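Local structure of pullulanase (Klebsiella oxytoca, 2YOC) at residues Q304-V309 with Y347-Y352; D863-E868 with V889-Q894; D20-L25 with E201-D206; D392-L397 with T574-I579. The protein hydrolyses alpha-1,6-glucosidic linkages in pullulan and related branched alpha-glucans, and is probably exported by a type 2 secretion system. All blocks are in the same frame, centred on the assembly; numbering follows the deposited sequence.

In the fold
Along the chain the four contacts follow one another in the order 3, 1, 4, 2, each closing before the next opens. Contact 3 pairs the first modelled residues with the N2 domain, and contact 1, its centre 33 Å away, joins two strands of the carbohydrate-binding module 48 sheet. Contacts 4 and 2 both belong to the eight-stranded parallel barrel: one packs a loop on helix 567-582, the other begins at the end of the last barrel strand, 860-864, and their centres are 26 Å apart. Contacts 2 and 3, 71 Å apart between centres, lie on opposite sides of the chain's centre, so the set runs from the N-terminal domains to the catalytic barrel.

Contact 1 of 4, residues Q304-V309 with Y347-Y352; sequences QQVDVV and YAMTVY
The aromatic ring of Y347 meets the neighbouring strand at its edge: D307 O and V308 CG2 both lie near the ring plane, with V308 CG2 4.3 Å from Y347 CE1. V306 CG1 approaches the ring obliquely and touches Y347 CB at 4.1 Å. F296 and V298 of strand 293-299 add to the packing of this side chain, whose hydroxyl is hydrogen-bonded to D366. The ring belongs to an antiparallel strand pair, 305-309 against 347-352, in the beta sheet of the carbohydrate-binding module 48. V306, V308, Y347 and M349 share its buried face. There the selenomethionine M349 is bent at both chi2 (-67°) and chi3 (-55°), which folds its end back toward the partner strand and sets SE 4.0 Å from V306 CG1; the two side chains run side by side in the same direction. On the other, partly exposed face, Q305 and D307 stand opposite T350 and A348. Buried V309 adds a contact at the strand's end, its CG2 3.7 Å from A348 CB. D307 and A348 form a hydrogen-bonded pair, A348 N donating to D307 O at 2.9 Å, while T350 N bonds to Q305 O. The regular ladder ends in a classic beta bulge, where Q304 and Q305 both face T350. The side-chain amide of Q304 leaves the bulge and donates to Q246 O. Within the bulge one carbonyl oxygen, T350 O, is gripped twice: Q304 N comes nearly head-on to the C=O bond, whereas Q305 N lies in the carbonyl plane, on a lone pair, 3.2 Å from T350 O.

Contact 2 of 4, residues D863-E868 with V889-Q894; sequences DQQGSE and VDYSLQ
The chain that leaves the last strand of the alpha/beta barrel, 860-864, makes a type II turn from Q864 to S867, and this turn meets the loop after helix 883-886 through Q865 and Y891. Q865 NE2 donates a weak hydrogen bond to Y891 OH, 3.3 Å long and fairly straight at 156°. The amide comes to the edge of the phenol ring and is almost coplanar with it, the two planes being 17° apart. V889 CG2 sits 4.1 Å from the same Q865 NE2, so a methyl group and a hydroxyl both border the amide. Across the ring, E868 OE2 lies 4.2 Å from Y891 CE1 at an oblique angle. That oxygen is hydrogen-bonded to H450, whose ring also meets Y891, with planes about 60° apart. The other carboxylate oxygen, E868 OE1, takes a weak bond from G866 N, tying the glutamate back to its own turn. Beyond the tyrosine, D890 shapes the loop as an Asx turn: D890 OD1 accepts from S892 N and, through its syn lone pair, from S892 OG. The residues that touch across the contact are all buried. Backbone bonds from D863 and Q865 to E416 join it to the first barrel strand, 413-417; Y891 packs on helices 419-423 and 446-457, and L893 on helix 927-945.

Contact 3 of 4, residues D20-L25 with E201-D206; sequences DVVVRL and EGKFTD
This is a short, weakly bonded antiparallel pairing at the rim of the fold, in which the start of the modelled chain, around V23 and R24, lies along K203 and F204 of the pullulanase N2 domain. Two backbone hydrogen bonds hold it: F204 N donates to V23 O at 2.9 Å, and L25 N donates to G202 O at 2.7 Å. G202 has positive phi (72°) and offers its carbonyl at the point where L25 arrives. R24 and K203, a non-hydrogen-bonded pair, sit between these bonds. On the buried face, that of V23 and F204, the F204 ring does most of the side-chain work. V23 O lies in its plane at the edge, and V23 CG1 touches F204 CD1 at 3.7 Å. L25 joins them through its end: its side chain crosses that of F204 at about a right angle, with L25 CD1 coming in obliquely, 3.6 Å from F204 CE1. Y189 of strand 185-191 and I252 of strand 248-254 pack against both V23 and F204, which joins the little ribbon to the larger N2 sheet. On the other face K203, extended beyond CG, is crossed by V22, whose CG1 is 3.8 Å from K203 CD. R24 lies alongside through its CB, 4.1 Å from K203 CG, and then bends at chi3 (-82°), which takes its guanidinium away; R24 CZ ends 8.3 Å from K203 NZ. The two cations therefore share only their aliphatic stems. With no salt bridge between the segments, adhesion here rests on backbone bonds and apolar packing around one phenylalanine.

Contact 4 of 4, residues D392-L397 with T574-I579; sequences DGWDNL and TMIQAI. With SO4 (sulfate ion), chain T.
W394 and L397 make the close-packed half of this contact, pressing from a loop onto helix 567-582. The indole of W394 meets I576 with the edge of its six-membered ring: I576 CB lies in the ring plane, 3.9 Å from W394 CZ3. CG of W394 is set anti to the backbone N (chi1 170°), which sends the indole toward the helix. L397 fills in beside it, with CD2 4.2 Å from I576 CG2 and CD1 4.2 Å from Q577 CG. The loop itself is bent by a type I turn from W394 to L397, and K658 makes a cation-pi contact with W394 as well as a hydrogen bond to its carbonyl.

Toward the exposed D392 and G393 the grip loosens. Q577, extended beyond CG, reaches across from the helix to the loop, and its NE2 donates to D392 O at 3.0 Å, but from 42° above the carbonyl plane. Farther out, a sulfate ion, probably from the crystallisation liquor, takes a weak bond at 3.5 Å between D392 N and sulfate O4. Helix 567-582 leads into barrel strand 586-591, on whose V587 I576 also packs: a loop packed on an outer helix of an (alpha/beta)8 barrel.

Contact 1 of 4, residues Q304-V309 with Y347-Y352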
loop_
_atom_site.group_PDB
_atom_site.type_symbol
_atom_site.label_atom_id
_atom_site.label_comp_id
_atom_site.label_asym_id
_atom_site.label_seq_id
_atom_site.Cartn_x
_atom_site.Cartn_y
_atom_site.Cartn_z
ATOM N N GLN B 304 -9.758 56.410 -24.062
ATOM C CA GLN B 304 -9.597 57.850 -24.123
ATOM C C GLN B 304 -10.905 58.494 -24.552
ATOM O O GLN B 304 -11.239 59.572 -24.075
ATOM C CB GLN B 304 -8.450 58.201 -25.061
ATOM C CG GLN B 304 -7.123 58.178 -24.334
ATOM C CD GLN B 304 -5.959 58.400 -25.249
ATOM O OE1 GLN B 304 -6.001 59.218 -26.191
ATOM N NE2 GLN B 304 -4.868 57.715 -24.939
ATOM N N GLN B 305 -11.657 57.789 -25.418
ATOM C CA GLN B 305 -12.981 58.168 -25.925
ATOM C C GLN B 305 -13.805 56.924 -26.342
ATOM O O GLN B 305 -13.237 55.930 -26.806
ATOM C CB GLN B 305 -12.883 59.176 -27.080
ATOM C CG GLN B 305 -14.182 59.942 -27.348
ATOM C CD GLN B 305 -14.732 60.676 -26.140
ATOM O OE1 GLN B 305 -14.015 61.432 -25.447
ATOM N NE2 GLN B 305 -16.022 60.455 -25.861
ATOM N N VAL B 306 -15.135 56.983 -26.128
ATOM C CA VAL B 306 -16.122 55.985 -26.537
ATOM C C VAL B 306 -17.345 56.742 -27.053
ATOM O O VAL B 306 -17.799 57.667 -26.383
ATOM C CB VAL B 306 -16.533 54.975 -25.425
ATOM C CG1 VAL B 306 -17.350 53.819 -26.013
ATOM C CG2 VAL B 306 -15.333 54.442 -24.661
ATOM N N ASP B 307 -17.874 56.341 -28.233
ATOM C CA ASP B 307 -19.085 56.907 -28.867
ATOM C C ASP B 307 -20.018 55.758 -29.293
ATOM O O ASP B 307 -19.524 54.710 -29.724
ATOM C CB ASP B 307 -18.743 57.712 -30.149
ATOM C CG ASP B 307 -17.894 58.974 -30.029
ATOM O OD1 ASP B 307 -17.492 59.322 -28.895
ATOM O OD2 ASP B 307 -17.616 59.607 -31.077
ATOM N N VAL B 308 -21.345 55.942 -29.212
ATOM C CA VAL B 308 -22.270 54.932 -29.721
ATOM C C VAL B 308 -22.482 55.347 -31.165
ATOM O O VAL B 308 -22.762 56.518 -31.427
ATOM C CB VAL B 308 -23.640 54.835 -28.998
ATOM C CG1 VAL B 308 -24.354 53.527 -29.353
ATOM C CG2 VAL B 308 -23.507 54.975 -27.490
ATOM N N VAL B 309 -22.323 54.416 -32.097
ATOM C CA VAL B 309 -22.556 54.699 -33.518
ATOM C C VAL B 309 -23.815 53.931 -33.813
ATOM O O VAL B 309 -23.846 52.729 -33.548
ATOM C CB VAL B 309 -21.383 54.257 -34.443
ATOM C CG1 VAL B 309 -21.614 54.704 -35.878
ATOM C CG2 VAL B 309 -20.049 54.777 -33.928
ATOM N N TYR B 347 -19.567 50.397 -30.799
ATOM C CA TYR B 347 -18.915 51.428 -29.999
ATOM C C TYR B 347 -17.672 51.820 -30.729
ATOM O O TYR B 347 -16.888 50.945 -31.082
ATOM C CB TYR B 347 -18.524 50.909 -28.596
ATOM C CG TYR B 347 -19.712 50.522 -27.752
ATOM C CD1 TYR B 347 -20.695 51.452 -27.433
ATOM C CD2 TYR B 347 -19.883 49.212 -27.314
ATOM C CE1 TYR B 347 -21.812 51.094 -26.690
ATOM C CE2 TYR B 347 -20.996 48.842 -26.559
ATOM C CZ TYR B 347 -21.948 49.794 -26.234
ATOM O OH TYR B 347 -23.046 49.468 -25.485
ATOM N N ALA B 348 -17.493 53.123 -30.980
ATOM C CA ALA B 348 -16.290 53.631 -31.628
ATOM C C ALA B 348 -15.297 53.967 -30.513
ATOM O O ALA B 348 -15.518 54.906 -29.726
ATOM C CB ALA B 348 -16.608 54.854 -32.444
HETATM N N MSE B 349 -14.245 53.123 -30.393
HETATM C CA MSE B 349 -13.224 53.234 -29.367
HETATM C C MSE B 349 -12.058 54.121 -29.782
HETATM O O MSE B 349 -11.715 54.222 -30.964
HETATM C CB MSE B 349 -12.642 51.856 -29.078
HETATM C CG MSE B 349 -13.668 50.779 -28.785
HETATM SE SE MSE B 349 -14.626 51.064 -27.127
HETATM C CE MSE B 349 -13.058 51.210 -25.872
ATOM N N THR B 350 -11.422 54.722 -28.773
ATOM C CA THR B 350 -10.169 55.463 -28.843
ATOM C C THR B 350 -9.451 54.953 -27.602
ATOM O O THR B 350 -9.787 55.363 -26.482
ATOM C CB THR B 350 -10.361 56.950 -28.877
ATOM O OG1 THR B 350 -11.099 57.264 -30.053
ATOM C CG2 THR B 350 -9.052 57.667 -28.895
ATOM N N VAL B 351 -8.538 53.978 -27.798
ATOM C CA VAL B 351 -7.896 53.306 -26.693
ATOM C C VAL B 351 -6.466 52.816 -26.996
ATOM O O VAL B 351 -6.189 52.306 -28.078
ATOM C CB VAL B 351 -8.846 52.177 -26.178
ATOM C CG1 VAL B 351 -9.213 51.182 -27.286
ATOM C CG2 VAL B 351 -8.314 51.484 -24.924
ATOM N N TYR B 352 -5.579 52.936 -26.011
ATOM C CA TYR B 352 -4.232 52.459 -26.133
ATOM C C TYR B 352 -4.221 50.927 -25.976
ATOM O O TYR B 352 -4.702 50.406 -24.964
ATOM C CB TYR B 352 -3.327 53.134 -25.084
ATOM C CG TYR B 352 -2.005 52.420 -24.911
ATOM C CD1 TYR B 352 -0.994 52.544 -25.857
ATOM C CD2 TYR B 352 -1.792 51.553 -23.843
ATOM C CE1 TYR B 352 0.220 51.876 -25.713
ATOM C CE2 TYR B 352 -0.589 50.859 -23.700
ATOM C CZ TYR B 352 0.417 51.022 -24.638
ATOM O OH TYR B 352 1.602 50.325 -24.491
#

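Contact 2 of 4, residues D863-E868 with V889-Q894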
loop_
_atom_site.group_PDB
_atom_site.type_symbol
_atom_site.label_atom_id
_atom_site.label_comp_id
_atom_site.label_asym_id
_atom_site.label_seq_id
_atom_site.Cartn_x
_atom_site.Cartn_y
_atom_site.Cartn_z
ATOM N N ASP B 863 -24.307 10.618 -22.305
ATOM C CA ASP B 863 -23.964 9.906 -23.505
ATOM C C ASP B 863 -24.080 10.774 -24.750
ATOM O O ASP B 863 -24.887 11.713 -24.814
ATOM C CB ASP B 863 -24.815 8.640 -23.657
ATOM C CG ASP B 863 -24.381 7.740 -24.801
ATOM O OD1 ASP B 863 -23.133 7.700 -25.109
ATOM O OD2 ASP B 863 -25.262 7.092 -25.397
ATOM N N GLN B 864 -23.265 10.419 -25.764
ATOM C CA GLN B 864 -23.199 11.072 -27.053
ATOM C C GLN B 864 -24.426 10.708 -27.884
ATOM O O GLN B 864 -24.838 9.541 -27.923
ATOM C CB GLN B 864 -21.931 10.603 -27.765
ATOM C CG GLN B 864 -21.712 11.312 -29.077
ATOM C CD GLN B 864 -20.541 10.777 -29.832
ATOM O OE1 GLN B 864 -20.190 9.589 -29.751
ATOM N NE2 GLN B 864 -19.938 11.649 -30.624
ATOM N N GLN B 865 -24.978 11.696 -28.590
ATOM C CA GLN B 865 -26.063 11.435 -29.530
ATOM C C GLN B 865 -25.505 10.426 -30.558
ATOM O O GLN B 865 -24.385 10.597 -31.037
ATOM C CB GLN B 865 -26.497 12.746 -30.216
ATOM C CG GLN B 865 -26.995 12.605 -31.652
ATOM C CD GLN B 865 -26.710 13.815 -32.506
ATOM O OE1 GLN B 865 -25.831 14.640 -32.222
ATOM N NE2 GLN B 865 -27.422 13.905 -33.610
ATOM N N GLY B 866 -26.273 9.374 -30.822
ATOM C CA GLY B 866 -25.945 8.336 -31.798
ATOM C C GLY B 866 -25.465 7.012 -31.239
ATOM O O GLY B 866 -25.400 6.039 -31.989
ATOM N N SER B 867 -25.100 6.947 -29.932
ATOM C CA SER B 867 -24.599 5.701 -29.318
ATOM C C SER B 867 -25.603 4.563 -29.377
ATOM O O SER B 867 -25.200 3.401 -29.527
ATOM C CB SER B 867 -24.109 5.932 -27.900
ATOM O OG SER B 867 -23.096 6.918 -27.914
ATOM N N GLU B 868 -26.910 4.927 -29.369
ATOM C CA GLU B 868 -28.065 4.038 -29.500
ATOM C C GLU B 868 -28.174 3.479 -30.939
ATOM O O GLU B 868 -28.986 2.584 -31.181
ATOM C CB GLU B 868 -29.363 4.800 -29.113
ATOM C CG GLU B 868 -29.930 5.765 -30.158
ATOM C CD GLU B 868 -29.239 7.101 -30.373
ATOM O OE1 GLU B 868 -28.226 7.360 -29.686
ATOM O OE2 GLU B 868 -29.739 7.911 -31.189
ATOM N N VAL B 889 -25.090 11.045 -38.677
ATOM C CA VAL B 889 -25.982 10.202 -37.873
ATOM C C VAL B 889 -27.202 9.855 -38.747
ATOM O O VAL B 889 -28.077 10.704 -38.946
ATOM C CB VAL B 889 -26.380 10.813 -36.506
ATOM C CG1 VAL B 889 -27.238 9.835 -35.703
ATOM C CG2 VAL B 889 -25.150 11.188 -35.710
ATOM N N ASP B 890 -27.241 8.629 -39.288
ATOM C CA ASP B 890 -28.342 8.209 -40.152
ATOM C C ASP B 890 -29.656 7.901 -39.401
ATOM O O ASP B 890 -29.829 6.782 -38.914
ATOM C CB ASP B 890 -27.920 7.030 -41.034
ATOM C CG ASP B 890 -28.988 6.585 -42.005
ATOM O OD1 ASP B 890 -29.987 7.329 -42.180
ATOM O OD2 ASP B 890 -28.827 5.501 -42.596
ATOM N N TYR B 891 -30.603 8.857 -39.361
ATOM C CA TYR B 891 -31.867 8.605 -38.669
ATOM C C TYR B 891 -32.857 7.713 -39.445
ATOM O O TYR B 891 -33.908 7.344 -38.910
ATOM C CB TYR B 891 -32.486 9.883 -38.044
ATOM C CG TYR B 891 -31.775 10.334 -36.779
ATOM C CD1 TYR B 891 -31.982 9.679 -35.564
ATOM C CD2 TYR B 891 -30.891 11.410 -36.798
ATOM C CE1 TYR B 891 -31.292 10.056 -34.411
ATOM C CE2 TYR B 891 -30.209 11.810 -35.647
ATOM C CZ TYR B 891 -30.402 11.123 -34.455
ATOM O OH TYR B 891 -29.724 11.503 -33.314
ATOM N N SER B 892 -32.477 7.308 -40.685
ATOM C CA SER B 892 -33.259 6.389 -41.526
ATOM C C SER B 892 -32.792 4.929 -41.293
ATOM O O SER B 892 -33.295 4.004 -41.931
ATOM C CB SER B 892 -33.153 6.776 -42.998
ATOM O OG SER B 892 -32.085 6.110 -43.661
ATOM N N LEU B 893 -31.820 4.755 -40.373
ATOM C CA LEU B 893 -31.200 3.503 -39.907
ATOM C C LEU B 893 -30.773 2.514 -40.988
ATOM O O LEU B 893 -31.283 1.399 -41.042
ATOM C CB LEU B 893 -32.027 2.781 -38.810
ATOM C CG LEU B 893 -32.800 3.575 -37.756
ATOM C CD1 LEU B 893 -33.277 2.627 -36.653
ATOM C CD2 LEU B 893 -31.960 4.705 -37.159
ATOM N N GLN B 894 -29.841 2.910 -41.836
ATOM C CA GLN B 894 -29.335 2.014 -42.869
ATOM C C GLN B 894 -27.944 1.563 -42.481
ATOM O O GLN B 894 -27.556 0.439 -42.802
ATOM C CB GLN B 894 -29.334 2.694 -44.252
ATOM C CG GLN B 894 -30.731 3.025 -44.791
ATOM C CD GLN B 894 -31.645 1.819 -44.821
ATOM O OE1 GLN B 894 -32.671 1.778 -44.128
ATOM N NE2 GLN B 894 -31.265 0.791 -45.586
#

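Contact 3 of 4, residues D20-L25 with E201-D206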
loop_
_atom_site.group_PDB
_atom_site.type_symbol
_atom_site.label_atom_id
_atom_site.label_comp_id
_atom_site.label_asym_id
_atom_site.label_seq_id
_atom_site.Cartn_x
_atom_site.Cartn_y
_atom_site.Cartn_z
ATOM N N ASP B 20 17.612 66.132 -10.586
ATOM C CA ASP B 20 17.195 64.729 -10.737
ATOM C C ASP B 20 17.724 64.076 -12.037
ATOM O O ASP B 20 17.539 64.621 -13.133
ATOM C CB ASP B 20 15.667 64.594 -10.610
ATOM C CG ASP B 20 15.204 63.309 -9.933
ATOM O OD1 ASP B 20 16.066 62.591 -9.342
ATOM O OD2 ASP B 20 13.982 63.023 -9.973
ATOM N N VAL B 21 18.383 62.915 -11.896
ATOM C CA VAL B 21 19.042 62.156 -12.972
ATOM C C VAL B 21 18.180 61.844 -14.205
ATOM O O VAL B 21 17.036 61.406 -14.083
ATOM C CB VAL B 21 19.775 60.887 -12.448
ATOM C CG1 VAL B 21 20.822 60.381 -13.444
ATOM C CG2 VAL B 21 20.406 61.125 -11.075
ATOM N N VAL B 22 18.757 62.056 -15.395
ATOM C CA VAL B 22 18.093 61.733 -16.647
ATOM C C VAL B 22 18.499 60.345 -17.083
ATOM O O VAL B 22 19.692 60.041 -17.121
ATOM C CB VAL B 22 18.317 62.801 -17.744
ATOM C CG1 VAL B 22 18.168 62.216 -19.155
ATOM C CG2 VAL B 22 17.363 63.967 -17.538
ATOM N N VAL B 23 17.504 59.501 -17.410
ATOM C CA VAL B 23 17.753 58.164 -17.924
ATOM C C VAL B 23 18.182 58.287 -19.382
ATOM O O VAL B 23 17.543 58.984 -20.166
ATOM C CB VAL B 23 16.581 57.188 -17.672
ATOM C CG1 VAL B 23 16.807 55.839 -18.362
ATOM C CG2 VAL B 23 16.380 56.982 -16.166
ATOM N N ARG B 24 19.336 57.705 -19.701
ATOM C CA ARG B 24 19.905 57.771 -21.038
ATOM C C ARG B 24 20.527 56.447 -21.495
ATOM O O ARG B 24 20.838 55.578 -20.673
ATOM C CB ARG B 24 20.901 58.945 -21.164
ATOM C CG ARG B 24 21.907 59.073 -20.020
ATOM C CD ARG B 24 23.062 59.979 -20.399
ATOM N NE ARG B 24 24.107 59.312 -21.183
ATOM C CZ ARG B 24 25.150 58.683 -20.652
ATOM N NH1 ARG B 24 25.275 58.585 -19.334
ATOM N NH2 ARG B 24 26.068 58.129 -21.435
ATOM N N LEU B 25 20.671 56.296 -22.815
ATOM C CA LEU B 25 21.246 55.119 -23.472
ATOM C C LEU B 25 22.780 55.053 -23.239
ATOM O O LEU B 25 23.350 56.102 -22.946
ATOM C CB LEU B 25 20.935 55.226 -24.981
ATOM C CG LEU B 25 19.778 54.379 -25.531
ATOM C CD1 LEU B 25 18.454 54.847 -25.020
ATOM C CD2 LEU B 25 19.741 54.423 -27.033
ATOM N N GLU B 201 19.110 62.070 -28.826
ATOM C CA GLU B 201 20.231 62.118 -27.884
ATOM C C GLU B 201 20.281 60.852 -27.003
ATOM O O GLU B 201 21.201 60.702 -26.190
ATOM C CB GLU B 201 20.113 63.363 -26.983
ATOM C CG GLU B 201 20.373 64.693 -27.676
ATOM C CD GLU B 201 19.751 65.886 -26.975
ATOM O OE1 GLU B 201 20.028 66.090 -25.769
ATOM O OE2 GLU B 201 18.978 66.617 -27.639
ATOM N N GLY B 202 19.295 59.960 -27.171
ATOM C CA GLY B 202 19.179 58.720 -26.405
ATOM C C GLY B 202 18.763 58.938 -24.964
ATOM O O GLY B 202 19.176 58.176 -24.087
ATOM N N LYS B 203 17.929 59.978 -24.710
ATOM C CA LYS B 203 17.405 60.327 -23.385
ATOM C C LYS B 203 15.901 60.018 -23.255
ATOM O O LYS B 203 15.136 60.134 -24.218
ATOM C CB LYS B 203 17.645 61.808 -23.062
ATOM C CG LYS B 203 19.094 62.224 -22.904
ATOM C CD LYS B 203 19.162 63.684 -22.465
ATOM C CE LYS B 203 20.562 64.250 -22.475
ATOM N NZ LYS B 203 20.616 65.592 -21.844
ATOM N N PHE B 204 15.493 59.649 -22.039
ATOM C CA PHE B 204 14.109 59.369 -21.700
ATOM C C PHE B 204 13.604 60.624 -21.038
ATOM O O PHE B 204 13.820 60.866 -19.842
ATOM C CB PHE B 204 13.972 58.102 -20.839
ATOM C CG PHE B 204 14.313 56.842 -21.613
ATOM C CD1 PHE B 204 15.633 56.437 -21.775
ATOM C CD2 PHE B 204 13.314 56.071 -22.194
ATOM C CE1 PHE B 204 15.943 55.283 -22.501
ATOM C CE2 PHE B 204 13.629 54.912 -22.916
ATOM C CZ PHE B 204 14.937 54.525 -23.065
ATOM N N THR B 205 13.023 61.475 -21.900
ATOM C CA THR B 205 12.463 62.806 -21.641
ATOM C C THR B 205 10.980 62.793 -21.190
ATOM O O THR B 205 10.509 63.803 -20.645
ATOM C CB THR B 205 12.612 63.631 -22.902
ATOM O OG1 THR B 205 12.023 62.887 -23.973
ATOM C CG2 THR B 205 14.056 63.932 -23.218
ATOM N N ASP B 206 10.246 61.670 -21.459
ATOM C CA ASP B 206 8.840 61.472 -21.075
ATOM C C ASP B 206 8.677 61.592 -19.572
ATOM O O ASP B 206 9.580 61.242 -18.811
ATOM C CB ASP B 206 8.302 60.102 -21.508
ATOM C CG ASP B 206 8.376 59.798 -22.981
ATOM O OD1 ASP B 206 7.507 60.302 -23.729
ATOM O OD2 ASP B 206 9.115 58.867 -23.352
#

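Contact 4 of 4, residues D392-L397 with T574-I579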
loop_
_atom_site.group_PDB
_atom_site.type_symbol
_atom_site.label_atom_id
_atom_site.label_comp_id
_atom_site.label_asym_id
_atom_site.label_seq_id
_atom_site.Cartn_x
_atom_site.Cartn_y
_atom_site.Cartn_z
ATOM N N ASP B 392 -45.638 30.965 -28.961
ATOM C CA ASP B 392 -46.874 30.994 -28.192
ATOM C C ASP B 392 -46.811 30.214 -26.909
ATOM O O ASP B 392 -46.442 29.030 -26.906
ATOM C CB ASP B 392 -48.078 30.566 -29.035
ATOM C CG ASP B 392 -48.989 31.726 -29.373
ATOM O OD1 ASP B 392 -48.468 32.782 -29.844
ATOM O OD2 ASP B 392 -50.222 31.592 -29.169
ATOM N N GLY B 393 -47.136 30.922 -25.820
ATOM C CA GLY B 393 -47.157 30.372 -24.471
ATOM C C GLY B 393 -45.781 30.075 -23.921
ATOM O O GLY B 393 -45.612 29.107 -23.168
ATOM N N TRP B 394 -44.784 30.913 -24.300
ATOM C CA TRP B 394 -43.409 30.778 -23.830
ATOM C C TRP B 394 -43.374 31.088 -22.343
ATOM O O TRP B 394 -42.738 30.372 -21.579
ATOM C CB TRP B 394 -42.488 31.744 -24.569
ATOM C CG TRP B 394 -41.116 31.840 -23.973
ATOM C CD1 TRP B 394 -40.657 32.790 -23.107
ATOM C CD2 TRP B 394 -40.041 30.917 -24.167
ATOM N NE1 TRP B 394 -39.354 32.525 -22.765
ATOM C CE2 TRP B 394 -38.949 31.383 -23.406
ATOM C CE3 TRP B 394 -39.891 29.741 -24.920
ATOM C CZ2 TRP B 394 -37.722 30.736 -23.399
ATOM C CZ3 TRP B 394 -38.671 29.100 -24.914
ATOM C CH2 TRP B 394 -37.603 29.594 -24.156
ATOM N N ASP B 395 -44.079 32.159 -21.947
ATOM C CA ASP B 395 -44.144 32.631 -20.580
ATOM C C ASP B 395 -44.605 31.563 -19.583
ATOM O O ASP B 395 -44.151 31.567 -18.430
ATOM C CB ASP B 395 -44.943 33.937 -20.486
ATOM C CG ASP B 395 -44.432 35.011 -21.430
ATOM O OD1 ASP B 395 -43.510 35.769 -21.029
ATOM O OD2 ASP B 395 -44.909 35.055 -22.590
ATOM N N ASN B 396 -45.418 30.593 -20.042
ATOM C CA ASN B 396 -45.867 29.504 -19.175
ATOM C C ASN B 396 -45.226 28.155 -19.560
ATOM O O ASN B 396 -45.889 27.131 -19.597
ATOM C CB ASN B 396 -47.405 29.463 -19.068
ATOM C CG ASN B 396 -48.031 30.759 -18.572
ATOM O OD1 ASN B 396 -47.688 31.288 -17.504
ATOM N ND2 ASN B 396 -48.970 31.305 -19.343
ATOM N N LEU B 397 -43.923 28.166 -19.867
ATOM C CA LEU B 397 -43.174 26.954 -20.169
ATOM C C LEU B 397 -42.439 26.510 -18.906
ATOM O O LEU B 397 -41.706 27.297 -18.296
ATOM C CB LEU B 397 -42.189 27.145 -21.333
ATOM C CG LEU B 397 -41.373 25.903 -21.697
ATOM C CD1 LEU B 397 -42.238 24.830 -22.322
ATOM C CD2 LEU B 397 -40.193 26.247 -22.562
ATOM N N THR B 574 -38.245 28.818 -29.936
ATOM C CA THR B 574 -39.117 27.840 -30.566
ATOM C C THR B 574 -38.550 26.438 -30.410
ATOM O O THR B 574 -39.309 25.529 -30.072
ATOM C CB THR B 574 -39.407 28.183 -32.012
ATOM O OG1 THR B 574 -39.883 29.542 -32.097
ATOM C CG2 THR B 574 -40.418 27.207 -32.629
HETATM N N MSE B 575 -37.218 26.265 -30.607
HETATM C CA MSE B 575 -36.575 24.961 -30.413
HETATM C C MSE B 575 -36.677 24.534 -28.940
HETATM O O MSE B 575 -37.009 23.371 -28.689
HETATM C CB MSE B 575 -35.128 24.981 -30.860
HETATM C CG MSE B 575 -34.438 23.658 -30.667
HETATM SE SE MSE B 575 -32.521 23.838 -30.787
HETATM C CE MSE B 575 -32.296 25.360 -29.441
ATOM N N ILE B 576 -36.452 25.470 -27.977
ATOM C CA ILE B 576 -36.561 25.145 -26.565
ATOM C C ILE B 576 -37.973 24.652 -26.257
ATOM O O ILE B 576 -38.124 23.557 -25.699
ATOM C CB ILE B 576 -36.074 26.279 -25.606
ATOM C CG1 ILE B 576 -34.591 26.706 -25.877
ATOM C CG2 ILE B 576 -36.308 25.914 -24.134
ATOM C CD1 ILE B 576 -33.479 25.608 -25.623
ATOM N N GLN B 577 -38.998 25.391 -26.689
ATOM C CA GLN B 577 -40.378 24.965 -26.438
ATOM C C GLN B 577 -40.671 23.551 -26.976
ATOM O O GLN B 577 -41.249 22.744 -26.255
ATOM C CB GLN B 577 -41.381 25.982 -26.960
ATOM C CG GLN B 577 -42.745 25.796 -26.353
ATOM C CD GLN B 577 -43.625 26.955 -26.679
ATOM O OE1 GLN B 577 -43.982 27.199 -27.839
ATOM N NE2 GLN B 577 -44.023 27.673 -25.659
ATOM N N ALA B 578 -40.213 23.242 -28.202
ATOM C CA ALA B 578 -40.352 21.947 -28.847
ATOM C C ALA B 578 -39.680 20.868 -28.000
ATOM O O ALA B 578 -40.327 19.871 -27.673
ATOM C CB ALA B 578 -39.733 21.987 -30.241
ATOM N N ILE B 579 -38.407 21.080 -27.597
ATOM C CA ILE B 579 -37.676 20.107 -26.773
ATOM C C ILE B 579 -38.436 19.827 -25.450
ATOM O O ILE B 579 -38.702 18.668 -25.133
ATOM C CB ILE B 579 -36.180 20.493 -26.559
ATOM C CG1 ILE B 579 -35.441 20.657 -27.914
ATOM C CG2 ILE B 579 -35.460 19.486 -25.645
ATOM C CD1 ILE B 579 -34.084 21.337 -27.846
HETATM S S SO4 T . -45.862 31.666 -32.900
HETATM O O1 SO4 T . -46.275 31.838 -34.315
HETATM O O2 SO4 T . -46.076 32.947 -32.184
HETATM O O3 SO4 T . -44.458 31.282 -32.842
HETATM O O4 SO4 T . -46.633 30.590 -32.265
#